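Local coordinates for major pilin backbone protein T-antigen, T13 (Streptococcus pyogenes, PDB 6BBT), which forms the backbone of the pilus as its major pilin and is the surface T-antigen used in serotyping this bacterium, at residues F31-G43 and K52-I64. Sequence-based numbering, arbitrary orientation.
Sequences FTFTIEPDTTASG and KSGETTGLTTKAI
The Phe-33 ring stands obliquely against the backbone of Ala-63, its CD2 lying 3.4 Å from Ala-63 O and 4.3 Å from Ala-63 CB; elsewhere its ring meets that of Phe-150 with the planes nearly parallel. The puckered ring of Pro-37 makes the other ring contact: its CB and CG rest on Gly-54 O, and the methyl CG2 of Thr-56 comes up to CG (3.6 Å) and CD, the two side chains crossing at about a right angle. Strand 31-37 runs antiparallel to strand 62-64. Phe-33 and Ala-63 form a hydrogen-bonded pair: Phe-33 N donates to Ala-63 O (2.8 Å), and Ala-63 N returns a bond to Phe-33 O. One further backbone bond, Ile-35 N to Thr-61 O at 3.0 Å, reaches the loop residue just before strand 62-64. With chi1 of Ile-35 at -173°, CG1 is anti to the backbone N and CG2 falls between the backbone N and the carbonyl carbon, from where it packs on Thr-61 CA. Ile-35 CG2 also lies 3.9 Å from Leu-59 CD2. The sheet face opposite Phe-33 carries Thr-32, Thr-34, Lys-62 and Ile-64. There Lys-62, bent at chi2 (-67°), lies alongside Thr-34, and Ile-64 CG2 sits beside Thr-32 OG1. Past Pro-37 the chain enters a type I turn, where Asp-38 O is gripped from opposite faces of its plane by Ala-41 N and Ser-53 OG. The bond from Ser-53 OG to Asp-38 O, 2.8 Å long, ties the turn to strand 51-53. Within the Spy0128-like domain, strand 29-37 is thus flanked by 62-67 and, through alternate backbone bonds, by 93-101, while Phe-82 of strand 77-83 touches Phe-33, Ile-35 and Ala-63 and strand 10-17 also packs against Phe-33.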
ATOM      1  N   PHE A  31      -4.304   7.245   3.284  1.00 15.72           N
ATOM      2  CA  PHE A  31      -5.631   6.667   3.437  1.00 15.55           C
ATOM      3  C   PHE A  31      -6.572   7.772   3.881  1.00 16.80           C
ATOM      4  O   PHE A  31      -6.218   8.593   4.713  1.00 18.05           O
ATOM      5  CB  PHE A  31      -5.623   5.526   4.456  1.00 14.76           C
ATOM      6  CG  PHE A  31      -4.814   4.366   4.010  1.00 14.33           C
ATOM      7  CD1 PHE A  31      -5.390   3.366   3.248  1.00 14.25           C
ATOM      8  CD2 PHE A  31      -3.460   4.315   4.265  1.00 14.09           C
ATOM      9  CE1 PHE A  31      -4.645   2.298   2.797  1.00 14.33           C
ATOM     10  CE2 PHE A  31      -2.691   3.245   3.806  1.00 14.51           C
ATOM     11  CZ  PHE A  31      -3.289   2.237   3.068  1.00 14.66           C
ATOM     12  N   THR A  32      -7.778   7.768   3.326  1.00 17.63           N
ATOM     13  CA  THR A  32      -8.753   8.796   3.579  1.00 17.74           C
ATOM     14  C   THR A  32      -9.980   8.171   4.220  1.00 17.89           C
ATOM     15  O   THR A  32     -10.512   7.183   3.729  1.00 17.78           O
ATOM     16  CB  THR A  32      -9.120   9.501   2.269  1.00 17.28           C
ATOM     17  OG1 THR A  32      -7.977  10.216   1.813  1.00 16.55           O
ATOM     18  CG2 THR A  32     -10.275  10.499   2.460  1.00 17.53           C
ATOM     19  N   PHE A  33     -10.412   8.762   5.327  1.00 19.12           N
ATOM     20  CA  PHE A  33     -11.633   8.350   5.991  1.00 19.05           C
ATOM     21  C   PHE A  33     -12.692   9.424   5.736  1.00 20.99           C
ATOM     22  O   PHE A  33     -12.378  10.617   5.692  1.00 20.40           O
ATOM     23  CB  PHE A  33     -11.358   8.149   7.470  1.00 19.48           C
ATOM     24  CG  PHE A  33     -10.077   7.440   7.704  1.00 19.00           C
ATOM     25  CD1 PHE A  33      -9.968   6.105   7.389  1.00 19.15           C
ATOM     26  CD2 PHE A  33      -8.940   8.139   8.081  1.00 20.03           C
ATOM     27  CE1 PHE A  33      -8.756   5.445   7.522  1.00 19.65           C
ATOM     28  CE2 PHE A  33      -7.728   7.481   8.240  1.00 19.91           C
ATOM     29  CZ  PHE A  33      -7.644   6.133   7.950  1.00 19.66           C
ATOM     30  N   THR A  34     -13.922   8.972   5.532  1.00 21.99           N
ATOM     31  CA  THR A  34     -15.040   9.831   5.206  1.00 23.37           C
ATOM     32  C   THR A  34     -16.081   9.658   6.290  1.00 22.80           C
ATOM     33  O   THR A  34     -16.327   8.548   6.755  1.00 21.41           O
ATOM     34  CB  THR A  34     -15.691   9.433   3.875  1.00 25.60           C
ATOM     35  OG1 THR A  34     -14.689   9.327   2.870  1.00 30.62           O
ATOM     36  CG2 THR A  34     -16.694  10.487   3.440  1.00 29.34           C
ATOM     37  N   ILE A  35     -16.714  10.764   6.652  1.00 24.58           N
ATOM     38  CA  ILE A  35     -17.878  10.749   7.530  1.00 24.81           C
ATOM     39  C   ILE A  35     -19.034  11.368   6.753  1.00 25.81           C
ATOM     40  O   ILE A  35     -18.864  12.398   6.092  1.00 24.46           O
ATOM     41  CB  ILE A  35     -17.604  11.454   8.880  1.00 24.38           C
ATOM     42  CG1 ILE A  35     -18.786  11.253   9.826  1.00 24.06           C
ATOM     43  CG2 ILE A  35     -17.300  12.933   8.719  1.00 24.15           C
ATOM     44  CD1 ILE A  35     -18.434  11.533  11.258  1.00 23.91           C
ATOM     45  N   GLU A  36     -20.183  10.695   6.784  1.00 28.36           N
ATOM     46  CA  GLU A  36     -21.413  11.204   6.176  1.00 29.53           C
ATOM     47  C   GLU A  36     -22.599  10.970   7.120  1.00 29.39           C
ATOM     48  O   GLU A  36     -22.527  10.105   7.996  1.00 25.69           O
ATOM     49  CB  GLU A  36     -21.668  10.530   4.828  1.00 31.62           C
ATOM     50  CG  GLU A  36     -21.992   9.040   4.908  1.00 34.63           C
ATOM     51  CD  GLU A  36     -22.167   8.398   3.546  1.00 38.62           C
ATOM     52  OE1 GLU A  36     -21.810   9.028   2.528  1.00 44.31           O
ATOM     53  OE2 GLU A  36     -22.664   7.252   3.485  1.00 42.84           O
ATOM     54  N   PRO A  37     -23.696  11.740   6.942  1.00 30.74           N
ATOM     55  CA  PRO A  37     -24.910  11.464   7.725  1.00 29.72           C
ATOM     56  C   PRO A  37     -25.476  10.074   7.475  1.00 29.79           C
ATOM     57  O   PRO A  37     -25.474   9.596   6.332  1.00 30.05           O
ATOM     58  CB  PRO A  37     -25.910  12.523   7.219  1.00 31.22           C
ATOM     59  CG  PRO A  37     -25.086  13.609   6.619  1.00 31.82           C
ATOM     60  CD  PRO A  37     -23.825  12.961   6.114  1.00 30.84           C
ATOM     61  N   ASP A  38     -25.954   9.432   8.533  1.00 31.10           N
ATOM     62  CA  ASP A  38     -26.827   8.271   8.393  1.00 33.11           C
ATOM     63  C   ASP A  38     -28.208   8.854   8.062  1.00 34.33           C
ATOM     64  O   ASP A  38     -28.898   9.344   8.947  1.00 30.06           O
ATOM     65  CB  ASP A  38     -26.863   7.437   9.680  1.00 33.86           C
ATOM     66  CG  ASP A  38     -27.667   6.146   9.534  1.00 34.75           C
ATOM     67  OD1 ASP A  38     -28.442   6.000   8.563  1.00 37.42           O
ATOM     68  OD2 ASP A  38     -27.528   5.266  10.407  1.00 36.10           O
ATOM     69  N   THR A  39     -28.563   8.809   6.776  1.00 37.10           N
ATOM     70  CA  THR A  39     -29.743   9.512   6.235  1.00 38.27           C
ATOM     71  C   THR A  39     -31.072   8.898   6.640  1.00 40.50           C
ATOM     72  O   THR A  39     -32.105   9.535   6.466  1.00 40.22           O
ATOM     73  CB  THR A  39     -29.734   9.571   4.692  1.00 37.43           C
ATOM     74  OG1 THR A  39     -29.625   8.247   4.154  1.00 36.69           O
ATOM     75  CG2 THR A  39     -28.583  10.425   4.187  1.00 40.10           C
ATOM     76  N   THR A  40     -31.038   7.664   7.140  1.00 41.22           N
ATOM     77  CA  THR A  40     -32.228   6.943   7.564  1.00 44.61           C
ATOM     78  C   THR A  40     -32.342   6.837   9.080  1.00 43.50           C
ATOM     79  O   THR A  40     -33.224   6.154   9.580  1.00 48.51           O
ATOM     80  CB  THR A  40     -32.238   5.532   6.938  1.00 47.79           C
ATOM     81  OG1 THR A  40     -31.085   4.797   7.374  1.00 47.24           O
ATOM     82  CG2 THR A  40     -32.214   5.622   5.402  1.00 50.10           C
ATOM     83  N   ALA A  41     -31.471   7.522   9.816  1.00 42.35           N
ATOM     84  CA  ALA A  41     -31.499   7.457  11.273  1.00 43.41           C
ATOM     85  C   ALA A  41     -32.742   8.171  11.859  1.00 43.40           C
ATOM     86  O   ALA A  41     -33.039   9.303  11.491  1.00 40.87           O
ATOM     87  CB  ALA A  41     -30.222   8.054  11.841  1.00 43.47           C
ATOM     88  N   SER A  42     -33.456   7.489  12.754  1.00 44.46           N
ATOM     89  CA  SER A  42     -34.623   8.058  13.461  1.00 47.07           C
ATOM     90  C   SER A  42     -35.002   7.189  14.670  1.00 49.37           C
ATOM     91  O   SER A  42     -34.356   6.167  14.926  1.00 50.35           O
ATOM     92  CB  SER A  42     -35.813   8.256  12.504  1.00 45.34           C
ATOM     93  OG  SER A  42     -35.878   7.233  11.524  1.00 46.41           O
ATOM     94  N   GLY A  43     -36.016   7.616  15.424  1.00 53.49           N
ATOM     95  CA  GLY A  43     -36.515   6.874  16.589  1.00 54.28           C
ATOM     96  C   GLY A  43     -36.047   7.490  17.890  1.00 58.10           C
ATOM     97  O   GLY A  43     -35.718   8.680  17.938  1.00 58.51           O
ATOM     98  N   LYS A  52     -31.181  11.529  15.274  1.00 41.44           N
ATOM     99  CA  LYS A  52     -31.320  12.321  14.055  1.00 43.45           C
ATOM    100  C   LYS A  52     -30.203  11.979  13.090  1.00 40.93           C
ATOM    101  O   LYS A  52     -29.178  11.427  13.491  1.00 38.20           O
ATOM    102  CB  LYS A  52     -31.269  13.816  14.379  1.00 48.49           C
ATOM    103  CG  LYS A  52     -32.020  14.218  15.642  1.00 54.23           C
ATOM    104  CD  LYS A  52     -32.244  15.720  15.721  1.00 57.37           C
ATOM    105  CE  LYS A  52     -32.562  16.149  17.147  1.00 62.03           C
ATOM    106  NZ  LYS A  52     -32.822  17.613  17.266  1.00 64.28           N
ATOM    107  N   SER A  53     -30.410  12.308  11.815  1.00 39.82           N
ATOM    108  CA  SER A  53     -29.339  12.232  10.813  1.00 40.14           C
ATOM    109  C   SER A  53     -28.237  13.210  11.203  1.00 38.44           C
ATOM    110  O   SER A  53     -28.529  14.333  11.626  1.00 34.99           O
ATOM    111  CB  SER A  53     -29.860  12.566   9.421  1.00 41.32           C
ATOM    112  OG  SER A  53     -30.645  11.499   8.925  1.00 45.11           O
ATOM    113  N   GLY A  54     -26.976  12.786  11.089  1.00 35.39           N
ATOM    114  CA  GLY A  54     -25.859  13.652  11.473  1.00 34.60           C
ATOM    115  C   GLY A  54     -25.867  14.966  10.705  1.00 32.83           C
ATOM    116  O   GLY A  54     -26.172  14.976   9.526  1.00 32.47           O
ATOM    117  N   GLU A  55     -25.549  16.065  11.380  1.00 35.09           N
ATOM    118  CA  GLU A  55     -25.487  17.390  10.744  1.00 39.43           C
ATOM    119  C   GLU A  55     -24.039  17.732  10.364  1.00 40.10           C
ATOM    120  O   GLU A  55     -23.120  17.552  11.170  1.00 36.37           O
ATOM    121  CB  GLU A  55     -26.117  18.467  11.655  1.00 43.47           C
ATOM    122  CG  GLU A  55     -27.619  18.644  11.395  1.00 47.08           C
ATOM    123  CD  GLU A  55     -28.417  19.215  12.565  1.00 49.63           C
ATOM    124  OE1 GLU A  55     -27.873  19.983  13.391  1.00 47.92           O
ATOM    125  OE2 GLU A  55     -29.625  18.894  12.646  1.00 53.25           O
ATOM    126  N   THR A  56     -23.859  18.211   9.131  1.00 41.96           N
ATOM    127  CA  THR A  56     -22.542  18.422   8.529  1.00 44.22           C
ATOM    128  C   THR A  56     -22.148  19.885   8.302  1.00 43.50           C
ATOM    129  O   THR A  56     -21.087  20.137   7.727  1.00 45.26           O
ATOM    130  CB  THR A  56     -22.458  17.711   7.162  1.00 47.61           C
ATOM    131  OG1 THR A  56     -23.466  18.237   6.287  1.00 50.79           O
ATOM    132  CG2 THR A  56     -22.654  16.221   7.312  1.00 47.84           C
ATOM    133  N   THR A  57     -22.960  20.840   8.755  1.00 43.03           N
ATOM    134  CA  THR A  57     -22.634  22.266   8.608  1.00 43.08           C
ATOM    135  C   THR A  57     -21.462  22.633   9.511  1.00 42.48           C
ATOM    136  O   THR A  57     -21.588  22.605  10.734  1.00 43.17           O
ATOM    137  CB  THR A  57     -23.853  23.176   8.927  1.00 46.16           C
ATOM    138  OG1 THR A  57     -24.813  23.053   7.872  1.00 47.92           O
ATOM    139  CG2 THR A  57     -23.454  24.663   9.068  1.00 45.09           C
ATOM    140  N   GLY A  58     -20.331  22.993   8.896  1.00 40.54           N
ATOM    141  CA  GLY A  58     -19.092  23.276   9.625  1.00 38.17           C
ATOM    142  C   GLY A  58     -18.236  22.057   9.954  1.00 35.28           C
ATOM    143  O   GLY A  58     -17.246  22.181  10.680  1.00 33.56           O
ATOM    144  N   LEU A  59     -18.611  20.885   9.437  1.00 33.37           N
ATOM    145  CA  LEU A  59     -17.856  19.642   9.688  1.00 32.36           C
ATOM    146  C   LEU A  59     -16.908  19.380   8.538  1.00 29.36           C
ATOM    147  O   LEU A  59     -17.335  19.292   7.385  1.00 29.61           O
ATOM    148  CB  LEU A  59     -18.795  18.438   9.827  1.00 31.72           C
ATOM    149  CG  LEU A  59     -18.160  17.065  10.116  1.00 30.72           C
ATOM    150  CD1 LEU A  59     -17.509  17.011  11.493  1.00 30.64           C
ATOM    151  CD2 LEU A  59     -19.236  16.009   9.989  1.00 30.65           C
ATOM    152  N   THR A  60     -15.626  19.228   8.857  1.00 29.78           N
ATOM    153  CA  THR A  60     -14.668  18.695   7.897  1.00 29.23           C
ATOM    154  C   THR A  60     -14.961  17.200   7.780  1.00 27.33           C
ATOM    155  O   THR A  60     -14.833  16.466   8.766  1.00 29.35           O
ATOM    156  CB  THR A  60     -13.227  18.962   8.365  1.00 30.99           C
ATOM    157  OG1 THR A  60     -12.991  20.381   8.385  1.00 31.01           O
ATOM    158  CG2 THR A  60     -12.209  18.281   7.450  1.00 30.03           C
ATOM    159  N   THR A  61     -15.378  16.759   6.595  1.00 26.50           N
ATOM    160  CA  THR A  61     -15.898  15.407   6.402  1.00 26.81           C
ATOM    161  C   THR A  61     -14.846  14.368   5.949  1.00 25.82           C
ATOM    162  O   THR A  61     -15.199  13.222   5.694  1.00 25.32           O
ATOM    163  CB  THR A  61     -17.075  15.414   5.411  1.00 28.03           C
ATOM    164  OG1 THR A  61     -16.652  15.966   4.167  1.00 30.02           O
ATOM    165  CG2 THR A  61     -18.248  16.238   5.974  1.00 29.08           C
ATOM    166  N   LYS A  62     -13.584  14.793   5.844  1.00 26.55           N
ATOM    167  CA  LYS A  62     -12.445  13.942   5.460  1.00 27.35           C
ATOM    168  C   LYS A  62     -11.364  14.026   6.537  1.00 25.67           C
ATOM    169  O   LYS A  62     -11.052  15.111   7.032  1.00 25.82           O
ATOM    170  CB  LYS A  62     -11.828  14.397   4.137  1.00 29.58           C
ATOM    171  CG  LYS A  62     -12.788  14.571   2.972  1.00 32.18           C
ATOM    172  CD  LYS A  62     -13.385  13.259   2.514  1.00 34.05           C
ATOM    173  CE  LYS A  62     -14.029  13.434   1.147  1.00 36.02           C
ATOM    174  NZ  LYS A  62     -14.724  12.212   0.661  1.00 37.27           N
ATOM    175  N   ALA A  63     -10.811  12.867   6.905  1.00 24.06           N
ATOM    176  CA  ALA A  63      -9.607  12.774   7.717  1.00 22.25           C
ATOM    177  C   ALA A  63      -8.593  11.878   6.963  1.00 22.10           C
ATOM    178  O   ALA A  63      -8.986  10.947   6.246  1.00 22.69           O
ATOM    179  CB  ALA A  63      -9.940  12.195   9.072  1.00 21.82           C
ATOM    180  N   ILE A  64      -7.307  12.186   7.085  1.00 21.99           N
ATOM    181  CA  ILE A  64      -6.289  11.468   6.316  1.00 23.43           C
ATOM    182  C   ILE A  64      -5.108  11.064   7.189  1.00 21.93           C
ATOM    183  O   ILE A  64      -4.786  11.745   8.164  1.00 22.56           O
ATOM    184  CB  ILE A  64      -5.777  12.289   5.098  1.00 26.23           C
ATOM    185  CG1 ILE A  64      -4.965  13.511   5.544  1.00 28.20           C
ATOM    186  CG2 ILE A  64      -6.939  12.735   4.214  1.00 27.01           C
ATOM    187  CD1 ILE A  64      -4.352  14.283   4.385  1.00 30.95           C
TER